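Local coordinates for protein MdcE (Pseudomonas aeruginosa, PDB 5VIP) that probably serves as the gamma subunit of a biotin-independent malonate decarboxylase, taking part in decarboxylation of the malonyl group carried on an acyl carrier protein, at residues Ala49-Asp54 and Val58-Val63; Arg105-Ile110 and Asp136-Ala141. All coordinates share one frame; numbering follows the deposited sequence.

Contact 1 (Ala49-Asp54 and Val58-Val63)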
ATOM      1  N   ALA A  49      19.420   2.235 -11.724  1.00 26.90           N
ATOM      2  CA  ALA A  49      20.769   1.848 -12.130  1.00 26.85           C
ATOM      3  C   ALA A  49      21.135   0.499 -11.534  1.00 28.45           C
ATOM      4  O   ALA A  49      20.840   0.229 -10.373  1.00 26.04           O
ATOM      5  CB  ALA A  49      21.778   2.903 -11.704  1.00 27.05           C
ATOM      6  N   ASP A  50      21.770  -0.350 -12.332  1.00 26.55           N
ATOM      7  CA  ASP A  50      22.298  -1.612 -11.831  1.00 25.91           C
ATOM      8  C   ASP A  50      23.752  -1.429 -11.400  1.00 31.27           C
ATOM      9  O   ASP A  50      24.488  -0.652 -11.999  1.00 32.04           O
ATOM     10  CB  ASP A  50      22.179  -2.705 -12.893  1.00 27.81           C
ATOM     11  CG  ASP A  50      20.733  -3.104 -13.160  1.00 32.10           C
ATOM     12  OD1 ASP A  50      20.003  -3.389 -12.185  1.00 29.38           O
ATOM     13  OD2 ASP A  50      20.320  -3.133 -14.341  1.00 34.23           O
ATOM     14  N   ALA A  51      24.159  -2.143 -10.357  1.00 30.54           N
ATOM     15  CA  ALA A  51      25.513  -2.022  -9.825  1.00 30.68           C
ATOM     16  C   ALA A  51      25.816  -3.219  -8.954  1.00 33.22           C
ATOM     17  O   ALA A  51      25.079  -4.200  -8.976  1.00 31.45           O
ATOM     18  CB  ALA A  51      25.676  -0.741  -9.039  1.00 28.31           C
ATOM     19  N   GLU A  52      26.899  -3.145  -8.185  1.00 33.23           N
ATOM     20  CA  GLU A  52      27.234  -4.238  -7.281  1.00 38.42           C
ATOM     21  C   GLU A  52      27.540  -3.724  -5.887  1.00 37.13           C
ATOM     22  O   GLU A  52      28.055  -2.625  -5.715  1.00 40.47           O
ATOM     23  CB  GLU A  52      28.415  -5.059  -7.816  1.00 38.76           C
ATOM     24  CG  GLU A  52      28.113  -5.789  -9.122  1.00 43.22           C
ATOM     25  CD  GLU A  52      29.200  -6.788  -9.509  1.00 55.56           C
ATOM     26  OE1 GLU A  52      30.091  -7.059  -8.670  1.00 52.75           O
ATOM     27  OE2 GLU A  52      29.162  -7.301 -10.653  1.00 58.46           O
ATOM     28  N   LEU A  53      27.189  -4.529  -4.897  1.00 34.26           N
ATOM     29  CA  LEU A  53      27.467  -4.209  -3.513  1.00 39.31           C
ATOM     30  C   LEU A  53      28.031  -5.462  -2.868  1.00 38.84           C
ATOM     31  O   LEU A  53      27.349  -6.479  -2.805  1.00 37.23           O
ATOM     32  CB  LEU A  53      26.202  -3.733  -2.796  1.00 37.48           C
ATOM     33  CG  LEU A  53      26.318  -3.353  -1.319  1.00 36.02           C
ATOM     34  CD1 LEU A  53      27.183  -2.122  -1.155  1.00 41.75           C
ATOM     35  CD2 LEU A  53      24.934  -3.122  -0.727  1.00 38.40           C
ATOM     36  N   ASP A  54      29.282  -5.388  -2.417  1.00 42.12           N
ATOM     37  CA  ASP A  54      29.972  -6.539  -1.842  1.00 43.02           C
ATOM     38  C   ASP A  54      30.004  -7.709  -2.815  1.00 40.85           C
ATOM     39  O   ASP A  54      29.928  -8.867  -2.404  1.00 41.28           O
ATOM     40  CB  ASP A  54      29.309  -6.974  -0.530  1.00 47.86           C
ATOM     41  CG  ASP A  54      29.648  -6.061   0.629  1.00 54.67           C
ATOM     42  OD1 ASP A  54      30.191  -4.956   0.387  1.00 55.76           O
ATOM     43  OD2 ASP A  54      29.356  -6.449   1.784  1.00 55.94           O
ATOM     44  N   VAL A  58      22.954  -5.553  -7.523  1.00 24.47           N
ATOM     45  CA  VAL A  58      21.891  -4.709  -6.973  1.00 27.78           C
ATOM     46  C   VAL A  58      21.309  -3.760  -8.019  1.00 28.88           C
ATOM     47  O   VAL A  58      21.960  -3.430  -9.012  1.00 27.62           O
ATOM     48  CB  VAL A  58      22.379  -3.861  -5.762  1.00 24.93           C
ATOM     49  CG1 VAL A  58      23.124  -4.718  -4.758  1.00 29.46           C
ATOM     50  CG2 VAL A  58      23.250  -2.707  -6.212  1.00 26.53           C
ATOM     51  N   ARG A  59      20.074  -3.324  -7.792  1.00 24.01           N
ATOM     52  CA  ARG A  59      19.475  -2.272  -8.599  1.00 22.67           C
ATOM     53  C   ARG A  59      18.978  -1.169  -7.669  1.00 24.68           C
ATOM     54  O   ARG A  59      18.193  -1.428  -6.751  1.00 23.49           O
ATOM     55  CB  ARG A  59      18.339  -2.828  -9.472  1.00 22.55           C
ATOM     56  CG  ARG A  59      17.463  -1.768 -10.139  1.00 19.70           C
ATOM     57  CD  ARG A  59      16.518  -2.408 -11.170  1.00 23.83           C
ATOM     58  NE  ARG A  59      17.236  -2.781 -12.389  1.00 24.40           N
ATOM     59  CZ  ARG A  59      16.667  -3.007 -13.574  1.00 29.41           C
ATOM     60  NH1 ARG A  59      15.346  -2.915 -13.720  1.00 24.30           N
ATOM     61  NH2 ARG A  59      17.425  -3.321 -14.621  1.00 24.63           N
ATOM     62  N   PHE A  60      19.470   0.049  -7.888  1.00 24.63           N
ATOM     63  CA  PHE A  60      19.036   1.224  -7.133  1.00 23.45           C
ATOM     64  C   PHE A  60      17.794   1.832  -7.782  1.00 23.82           C
ATOM     65  O   PHE A  60      17.713   1.944  -9.003  1.00 21.30           O
ATOM     66  CB  PHE A  60      20.143   2.292  -7.069  1.00 24.08           C
ATOM     67  CG  PHE A  60      21.357   1.893  -6.259  1.00 23.82           C
ATOM     68  CD1 PHE A  60      21.425   2.165  -4.898  1.00 26.39           C
ATOM     69  CD2 PHE A  60      22.444   1.277  -6.868  1.00 30.16           C
ATOM     70  CE1 PHE A  60      22.547   1.817  -4.155  1.00 27.11           C
ATOM     71  CE2 PHE A  60      23.569   0.923  -6.129  1.00 26.48           C
ATOM     72  CZ  PHE A  60      23.618   1.194  -4.773  1.00 25.30           C
ATOM     73  N   LEU A  61      16.833   2.249  -6.965  1.00 17.56           N
ATOM     74  CA  LEU A  61      15.645   2.916  -7.483  1.00 17.66           C
ATOM     75  C   LEU A  61      15.326   4.116  -6.630  1.00 17.40           C
ATOM     76  O   LEU A  61      15.270   4.014  -5.416  1.00 18.79           O
ATOM     77  CB  LEU A  61      14.426   1.980  -7.508  1.00 18.85           C
ATOM     78  CG  LEU A  61      14.535   0.693  -8.314  1.00 22.28           C
ATOM     79  CD1 LEU A  61      14.762  -0.476  -7.372  1.00 24.67           C
ATOM     80  CD2 LEU A  61      13.271   0.493  -9.125  1.00 23.57           C
ATOM     81  N   ALA A  62      15.087   5.242  -7.279  1.00 18.06           N
ATOM     82  CA  ALA A  62      14.727   6.454  -6.581  1.00 18.44           C
ATOM     83  C   ALA A  62      13.688   7.223  -7.377  1.00 22.83           C
ATOM     84  O   ALA A  62      13.789   7.354  -8.602  1.00 23.62           O
ATOM     85  CB  ALA A  62      15.973   7.330  -6.340  1.00 19.20           C
ATOM     86  N   VAL A  63      12.688   7.733  -6.674  1.00 17.99           N
ATOM     87  CA  VAL A  63      11.805   8.730  -7.245  1.00 20.45           C
ATOM     88  C   VAL A  63      12.401  10.105  -6.957  1.00 19.88           C
ATOM     89  O   VAL A  63      12.818  10.375  -5.832  1.00 22.20           O
ATOM     90  CB  VAL A  63      10.403   8.625  -6.660  1.00 20.04           C
ATOM     91  CG1 VAL A  63       9.501   9.700  -7.257  1.00 20.02           C
ATOM     92  CG2 VAL A  63       9.839   7.228  -6.919  1.00 19.26           C
TER

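Contact 2 (Arg105-Ile110 and Asp136-Ala141)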
ATOM      1  N   ARG A 105      18.861 -10.103  -7.940  1.00 23.86           N
ATOM      2  CA  ARG A 105      19.499  -8.842  -7.608  1.00 24.50           C
ATOM      3  C   ARG A 105      18.758  -8.143  -6.471  1.00 26.66           C
ATOM      4  O   ARG A 105      17.532  -8.265  -6.334  1.00 23.97           O
ATOM      5  CB  ARG A 105      19.578  -7.933  -8.837  1.00 26.48           C
ATOM      6  CG  ARG A 105      18.307  -7.165  -9.146  1.00 24.52           C
ATOM      7  CD  ARG A 105      18.412  -6.537 -10.519  1.00 28.91           C
ATOM      8  NE  ARG A 105      18.489  -7.560 -11.558  1.00 27.07           N
ATOM      9  CZ  ARG A 105      18.670  -7.304 -12.847  1.00 27.76           C
ATOM     10  NH1 ARG A 105      18.811  -6.052 -13.266  1.00 27.79           N
ATOM     11  NH2 ARG A 105      18.718  -8.304 -13.713  1.00 28.34           N
ATOM     12  N   ALA A 106      19.509  -7.433  -5.640  1.00 23.05           N
ATOM     13  CA  ALA A 106      18.890  -6.690  -4.556  1.00 24.55           C
ATOM     14  C   ALA A 106      18.206  -5.467  -5.139  1.00 23.05           C
ATOM     15  O   ALA A 106      18.665  -4.897  -6.131  1.00 21.57           O
ATOM     16  CB  ALA A 106      19.915  -6.293  -3.497  1.00 23.82           C
ATOM     17  N   LEU A 107      17.088  -5.086  -4.534  1.00 21.30           N
ATOM     18  CA  LEU A 107      16.404  -3.861  -4.904  1.00 21.67           C
ATOM     19  C   LEU A 107      16.612  -2.882  -3.771  1.00 20.12           C
ATOM     20  O   LEU A 107      16.159  -3.115  -2.647  1.00 19.00           O
ATOM     21  CB  LEU A 107      14.913  -4.109  -5.161  1.00 20.72           C
ATOM     22  CG  LEU A 107      14.628  -5.187  -6.215  1.00 25.58           C
ATOM     23  CD1 LEU A 107      13.144  -5.439  -6.372  1.00 19.79           C
ATOM     24  CD2 LEU A 107      15.274  -4.839  -7.560  1.00 20.90           C
ATOM     25  N   LEU A 108      17.322  -1.802  -4.068  1.00 19.69           N
ATOM     26  CA  LEU A 108      17.663  -0.798  -3.073  1.00 19.22           C
ATOM     27  C   LEU A 108      16.852   0.458  -3.334  1.00 19.74           C
ATOM     28  O   LEU A 108      17.163   1.234  -4.249  1.00 20.52           O
ATOM     29  CB  LEU A 108      19.165  -0.491  -3.108  1.00 20.30           C
ATOM     30  CG  LEU A 108      20.041  -1.751  -3.049  1.00 25.42           C
ATOM     31  CD1 LEU A 108      21.539  -1.419  -3.152  1.00 31.00           C
ATOM     32  CD2 LEU A 108      19.762  -2.527  -1.772  1.00 24.23           C
ATOM     33  N   ALA A 109      15.792   0.644  -2.554  1.00 18.08           N
ATOM     34  CA  ALA A 109      14.930   1.791  -2.748  1.00 18.92           C
ATOM     35  C   ALA A 109      15.460   2.964  -1.943  1.00 19.57           C
ATOM     36  O   ALA A 109      15.532   2.911  -0.718  1.00 19.93           O
ATOM     37  CB  ALA A 109      13.482   1.474  -2.352  1.00 15.86           C
ATOM     38  N   ILE A 110      15.843   4.021  -2.644  1.00 19.54           N
ATOM     39  CA  ILE A 110      16.248   5.241  -1.995  1.00 17.01           C
ATOM     40  C   ILE A 110      15.022   6.125  -1.877  1.00 18.45           C
ATOM     41  O   ILE A 110      14.439   6.546  -2.881  1.00 20.08           O
ATOM     42  CB  ILE A 110      17.358   5.962  -2.776  1.00 22.02           C
ATOM     43  CG1 ILE A 110      18.581   5.049  -2.894  1.00 21.12           C
ATOM     44  CG2 ILE A 110      17.691   7.275  -2.108  1.00 20.45           C
ATOM     45  CD1 ILE A 110      19.649   5.572  -3.847  1.00 26.46           C
ATOM     46  N   ASP A 136       2.579  -4.111  -5.838  1.00 12.93           N
ATOM     47  CA  ASP A 136       2.507  -5.496  -6.295  1.00 14.66           C
ATOM     48  C   ASP A 136       3.863  -5.975  -6.841  1.00 17.73           C
ATOM     49  O   ASP A 136       4.323  -7.068  -6.509  1.00 15.19           O
ATOM     50  CB  ASP A 136       1.409  -5.648  -7.356  1.00 15.19           C
ATOM     51  CG  ASP A 136       1.158  -7.102  -7.727  1.00 23.33           C
ATOM     52  OD1 ASP A 136       0.622  -7.853  -6.882  1.00 24.36           O
ATOM     53  OD2 ASP A 136       1.507  -7.490  -8.856  1.00 27.34           O
ATOM     54  N   ALA A 137       4.518  -5.147  -7.652  1.00 17.78           N
ATOM     55  CA  ALA A 137       5.814  -5.538  -8.215  1.00 18.60           C
ATOM     56  C   ALA A 137       6.880  -5.729  -7.115  1.00 16.08           C
ATOM     57  O   ALA A 137       7.593  -6.740  -7.091  1.00 16.34           O
ATOM     58  CB  ALA A 137       6.277  -4.511  -9.233  1.00 16.04           C
ATOM     59  N   TYR A 138       6.985  -4.759  -6.208  1.00 14.76           N
ATOM     60  CA  TYR A 138       7.926  -4.852  -5.099  1.00 13.05           C
ATOM     61  C   TYR A 138       7.675  -6.085  -4.222  1.00 13.89           C
ATOM     62  O   TYR A 138       8.607  -6.838  -3.886  1.00 14.25           O
ATOM     63  CB  TYR A 138       7.854  -3.598  -4.234  1.00 12.51           C
ATOM     64  CG  TYR A 138       8.768  -2.456  -4.628  1.00 14.58           C
ATOM     65  CD1 TYR A 138      10.154  -2.605  -4.599  1.00 15.54           C
ATOM     66  CD2 TYR A 138       8.243  -1.202  -4.950  1.00 15.22           C
ATOM     67  CE1 TYR A 138      10.999  -1.532  -4.901  1.00 18.09           C
ATOM     68  CE2 TYR A 138       9.079  -0.121  -5.253  1.00 13.94           C
ATOM     69  CZ  TYR A 138      10.460  -0.298  -5.223  1.00 17.21           C
ATOM     70  OH  TYR A 138      11.320   0.759  -5.516  1.00 20.20           O
ATOM     71  N   ALA A 139       6.416  -6.304  -3.860  1.00 13.79           N
ATOM     72  CA  ALA A 139       6.071  -7.465  -3.029  1.00 12.36           C
ATOM     73  C   ALA A 139       6.379  -8.792  -3.737  1.00 15.83           C
ATOM     74  O   ALA A 139       6.905  -9.724  -3.128  1.00 15.10           O
ATOM     75  CB  ALA A 139       4.579  -7.411  -2.631  1.00 13.85           C
ATOM     76  N   ARG A 140       6.029  -8.890  -5.015  1.00 15.29           N
ATOM     77  CA  ARG A 140       6.288 -10.112  -5.768  1.00 16.10           C
ATOM     78  C   ARG A 140       7.784 -10.372  -5.853  1.00 18.61           C
ATOM     79  O   ARG A 140       8.236 -11.508  -5.704  1.00 17.86           O
ATOM     80  CB  ARG A 140       5.679 -10.032  -7.173  1.00 19.46           C
ATOM     81  CG  ARG A 140       4.179 -10.299  -7.208  1.00 18.53           C
ATOM     82  CD  ARG A 140       3.635 -10.403  -8.624  1.00 23.15           C
ATOM     83  NE  ARG A 140       3.673  -9.126  -9.329  1.00 28.03           N
ATOM     84  CZ  ARG A 140       4.478  -8.867 -10.354  1.00 29.27           C
ATOM     85  NH1 ARG A 140       5.294  -9.808 -10.805  1.00 29.27           N
ATOM     86  NH2 ARG A 140       4.451  -7.675 -10.937  1.00 29.79           N
ATOM     87  N   ALA A 141       8.551  -9.308  -6.068  1.00 15.99           N
ATOM     88  CA  ALA A 141      10.006  -9.421  -6.086  1.00 16.12           C
ATOM     89  C   ALA A 141      10.528  -9.934  -4.749  1.00 20.22           C
ATOM     90  O   ALA A 141      11.374 -10.822  -4.719  1.00 21.68           O
ATOM     91  CB  ALA A 141      10.645  -8.085  -6.432  1.00 16.29           C
TER

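Contact 1 (Ala49-Asp54 and Val58-Val63)
Ala-49 and Phe-60 form a hydrogen-bonded pair of the antiparallel hairpin made by strands 46-53 and 56-63. Ala-49 N reaches Phe-60 O at 3.2 Å, and Phe-60 N returns to Ala-49 O at 2.8 Å. The small methyl of Ala-49 suits a face where Phe-29 and Ala-33 of helix 24-33 come down on the sheet.

Asp-50 turns to the other face and stands across from Arg-59 in a non-hydrogen-bonded pair, where the side chains make the bond instead. Arg-59 presents its guanidinium side-on: NE meets Asp-50 OD1 at 2.8 Å and NH2 meets Asp-50 OD2 at 2.9 Å. With the two planes only 27° apart, this is a nearly flat, two-pronged salt bridge. The arginine leaves the backbone with CG anti to N (chi1 168°) and then bends at chi3 (-75°), which brings NE round to the carboxylate.

Ala-51 closes the next hydrogen-bonded pair: Ala-51 N to Val-58 O and Val-58 N to Ala-51 O are both 2.9 Å. Ala-51 CB lies at the edge of the Phe-60 ring, 4.0 Å from Phe-60 CE2. Further on, Leu-53 turns toward the partner strand, its CB resting 3.8 Å from Val-58 CG1.

The paired residues thus divide into apolar Ala-49, Ala-51, Val-58 and Phe-60 on one face, charged Asp-50 and Arg-59 on the other. Asp-50 lies between Arg-59 and Arg-105 and binds both, with Glu-93 of helix 81-97 as the second acid at Arg-59 NH1. The two guanidinium groups round Asp-50 would be expected to favour its ionised form.

Contact 2 (Arg105-Ile110 and Asp136-Ala141)
The strand bearing Leu-107 and Ala-109 runs beneath the helix bearing Tyr-138 and Ala-141, with the short axes 10.7 Å apart at closest approach and their directions 140° from each other. Strand 106-113, helix 127-143 and the neighbouring parallel strand 148-152 make a beta-alpha-beta crossover, consistent with the crotonase-like fold of carboxyltransferase subunits.

Every second strand residue faces the helix. Leu-107 carries most of the strand's share: with CG anti to the carbonyl carbon (chi1 -56°), its CD1 extends to the helix and ends 3.6 Å from Ala-141 CB. The short alanine lets the leucine methyl sit directly on its CB. The same Leu-107 CD1 lies 4.5 Å from Tyr-138 CD1, a looser contact. A turn of helix separates Tyr-138 from Ala-141, so the leucine methyl is met by both.

Ala-109, two residues on, is short enough for the tyrosine hydroxyl to come up to the strand, Tyr-138 OH 3.9 Å from Ala-109 CB. The ring supplies apolar surface to the buried layer, while its hydroxyl finds a polar partner in His-164 ND1; His-164 NE2 is bonded to Ile-110 O, tying this imidazole to both elements.

On the helix itself, Arg-140 bridges back one turn to Asp-136 and also out to Asp-92 of helix 81-97. Its NE lies 2.8 Å from Asp-136 OD2, approaching from above the carboxylate plane.

How the contacts relate
Contact 1 lies at the partly exposed margin of the mixed sheet, on an edge strand of the sheet within this chain, whereas contact 2 is wholly buried nearer the chain's centre. They meet through neighbouring strands: Arg-59 N lies 2.7 Å from Ala-106 O, a probable hydrogen bond, and Phe-60 CE1 packs 3.5 Å from Leu-108 CD1. Contact 1 joins strand to strand, so backbone bonds and a salt bridge dominate it. Contact 2 joins strand to helix, and across its interface only apolar surfaces and a tyrosine end meet. Helix 81-97 is common to both surroundings, receiving Arg-59 from contact 1 and Arg-140 from contact 2.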